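Local coordinates for periplasmic binding protein (Veillonella parvula, PDB 4N01) that probably captures a solute, perhaps an iron-siderophore or related metal chelate, in the periplasm and delivers it to an ABC importer, at residues A[206-211]-A[237-242]. Residues are numbered along the deposited sequence; the frame is centred on the assembly and turned at random.
Sequences LPRKRV and GADNVM
Lys-209 to Val-211 pair in parallel with Ala-238 to Asn-240 through four backbone hydrogen bonds, Lys-209 N to Gly-237 O (2.8 Å), Asp-239 N to Lys-209 O, Val-211 N to Asp-239 O and Val-241 N to Val-211 O. The third departs from the others: Val-211 N sits 45° out of the carbonyl plane of Asp-239. Asp-239 lies on the same face as Arg-210, and its carboxylate is gripped side-on by Arg-208, NE reaching OD2 and NH2 reaching OD1, each at 2.9 Å; the planes are 24° apart and both oxygens are met on their syn sides. A bend at chi3 (63°) folds the guanidinium back over Gly-237, whose CA lies against one of its faces. Gly-237 itself closes helix 228-234 in a Schellman motif; this helix lies on the beta-alpha-beta connection from strand 209-214 to its parallel neighbour, edge strand 238-240, in an alpha/beta lobe, as in periplasmic binding proteins. An alanine at Asp-239 would remove both carboxylate bonds and is likely to free the Arg-208 guanidinium to turn, with its NH2 bond to Lys-234 O as a remaining tether. Farther along, Val-241 CG1 packs on Arg-210 CB (3.6 Å) and over its guanidinium, which Gln-262 O also holds through NH2. On the opposite face from Asp-239 and Arg-210, Val-211 CG1 meets Ala-238 CB at 3.9 Å, where Ile-331 of helix 320-332 also touches Ala-238.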
loop_
_atom_site.group_PDB
_atom_site.type_symbol
_atom_site.label_atom_id
_atom_site.label_comp_id
_atom_site.label_asym_id
_atom_site.label_seq_id
_atom_site.Cartn_x
_atom_site.Cartn_y
_atom_site.Cartn_z
ATOM N N LEU A 206 -21.961 9.275 13.346
ATOM C CA LEU A 206 -21.379 10.521 12.835
ATOM C C LEU A 206 -21.568 10.551 11.319
ATOM O O LEU A 206 -21.499 9.511 10.665
ATOM C CB LEU A 206 -19.883 10.622 13.167
ATOM C CG LEU A 206 -19.504 10.571 14.651
ATOM C CD1 LEU A 206 -18.005 10.804 14.820
ATOM C CD2 LEU A 206 -20.309 11.587 15.450
ATOM N N PRO A 207 -21.802 11.743 10.749
ATOM C CA PRO A 207 -22.018 11.859 9.296
ATOM C C PRO A 207 -20.806 11.442 8.473
ATOM O O PRO A 207 -19.669 11.677 8.889
ATOM C CB PRO A 207 -22.280 13.358 9.085
ATOM C CG PRO A 207 -21.731 14.034 10.323
ATOM C CD PRO A 207 -21.940 13.037 11.440
ATOM N N ARG A 208 -21.039 10.842 7.307
ATOM C CA ARG A 208 -19.937 10.457 6.438
ATOM C C ARG A 208 -19.413 11.709 5.741
ATOM O O ARG A 208 -20.131 12.700 5.609
ATOM C CB ARG A 208 -20.412 9.433 5.397
ATOM C CG ARG A 208 -21.103 8.205 6.001
ATOM C CD ARG A 208 -21.431 7.174 4.929
ATOM N NE ARG A 208 -20.213 6.662 4.301
ATOM C CZ ARG A 208 -19.501 5.651 4.781
ATOM N NH1 ARG A 208 -19.885 5.051 5.903
ATOM N NH2 ARG A 208 -18.404 5.247 4.150
ATOM N N LYS A 209 -18.168 11.664 5.294
ATOM C CA LYS A 209 -17.561 12.821 4.637
ATOM C C LYS A 209 -17.059 12.454 3.251
ATOM O O LYS A 209 -16.649 11.316 3.019
ATOM C CB LYS A 209 -16.386 13.343 5.472
ATOM C CG LYS A 209 -16.783 13.813 6.850
ATOM C CD LYS A 209 -17.656 15.052 6.791
ATOM C CE LYS A 209 -17.981 15.531 8.202
ATOM N NZ LYS A 209 -18.665 16.845 8.195
ATOM N N ARG A 210 -17.084 13.414 2.332
ATOM C CA ARG A 210 -16.588 13.167 0.981
ATOM C C ARG A 210 -15.149 13.640 0.856
ATOM O O ARG A 210 -14.811 14.735 1.314
ATOM C CB ARG A 210 -17.496 13.849 -0.034
ATOM C CG ARG A 210 -18.809 13.106 -0.165
ATOM C CD ARG A 210 -19.917 13.987 -0.656
ATOM N NE ARG A 210 -19.726 14.457 -2.027
ATOM C CZ ARG A 210 -19.964 13.724 -3.115
ATOM N NH1 ARG A 210 -20.373 12.464 -2.999
ATOM N NH2 ARG A 210 -19.784 14.246 -4.323
ATOM N N VAL A 211 -14.294 12.804 0.273
ATOM C CA VAL A 211 -12.859 13.113 0.219
ATOM C C VAL A 211 -12.289 12.998 -1.200
ATOM O O VAL A 211 -12.825 12.296 -2.047
ATOM C CB VAL A 211 -12.035 12.241 1.204
ATOM C CG1 VAL A 211 -12.610 12.352 2.617
ATOM C CG2 VAL A 211 -11.998 10.767 0.755
ATOM N N GLY A 237 -15.883 6.110 7.108
ATOM C CA GLY A 237 -16.851 7.091 6.665
ATOM C C GLY A 237 -16.246 8.168 5.789
ATOM O O GLY A 237 -16.716 9.301 5.787
ATOM N N ALA A 238 -15.192 7.824 5.056
ATOM C CA ALA A 238 -14.577 8.775 4.133
ATOM C C ALA A 238 -14.805 8.242 2.724
ATOM O O ALA A 238 -14.241 7.217 2.349
ATOM C CB ALA A 238 -13.090 8.904 4.422
ATOM N N ASP A 239 -15.657 8.911 1.956
ATOM C CA ASP A 239 -16.060 8.400 0.646
ATOM C C ASP A 239 -15.341 9.111 -0.498
ATOM O O ASP A 239 -15.527 10.303 -0.697
ATOM C CB ASP A 239 -17.570 8.560 0.474
ATOM C CG ASP A 239 -18.360 7.668 1.414
ATOM O OD1 ASP A 239 -17.983 6.482 1.570
ATOM O OD2 ASP A 239 -19.370 8.148 1.988
ATOM N N ASN A 240 -14.525 8.371 -1.243
ATOM C CA ASN A 240 -13.739 8.917 -2.353
ATOM C C ASN A 240 -14.634 9.449 -3.470
ATOM O O ASN A 240 -15.406 8.683 -4.062
ATOM C CB ASN A 240 -12.802 7.816 -2.891
ATOM C CG ASN A 240 -11.916 8.290 -4.033
ATOM O OD1 ASN A 240 -11.969 9.452 -4.436
ATOM N ND2 ASN A 240 -11.060 7.391 -4.536
ATOM N N VAL A 241 -14.558 10.754 -3.750
ATOM C CA VAL A 241 -15.470 11.345 -4.740
ATOM C C VAL A 241 -15.176 10.911 -6.166
ATOM O O VAL A 241 -16.000 11.127 -7.071
ATOM C CB VAL A 241 -15.495 12.899 -4.693
ATOM C CG1 VAL A 241 -16.050 13.387 -3.349
ATOM C CG2 VAL A 241 -14.107 13.457 -4.943
HETATM N N MSE A 242 -14.010 10.308 -6.383
HETATM C CA MSE A 242 -13.672 9.827 -7.724
HETATM C C MSE A 242 -14.129 8.377 -7.943
HETATM O O MSE A 242 -14.041 7.858 -9.053
HETATM C CB MSE A 242 -12.166 9.974 -8.020
HETATM C CG MSE A 242 -11.655 11.411 -7.890
HETATM SE SE MSE A 242 -12.699 12.709 -8.951
HETATM C CE MSE A 242 -11.780 12.440 -10.642
#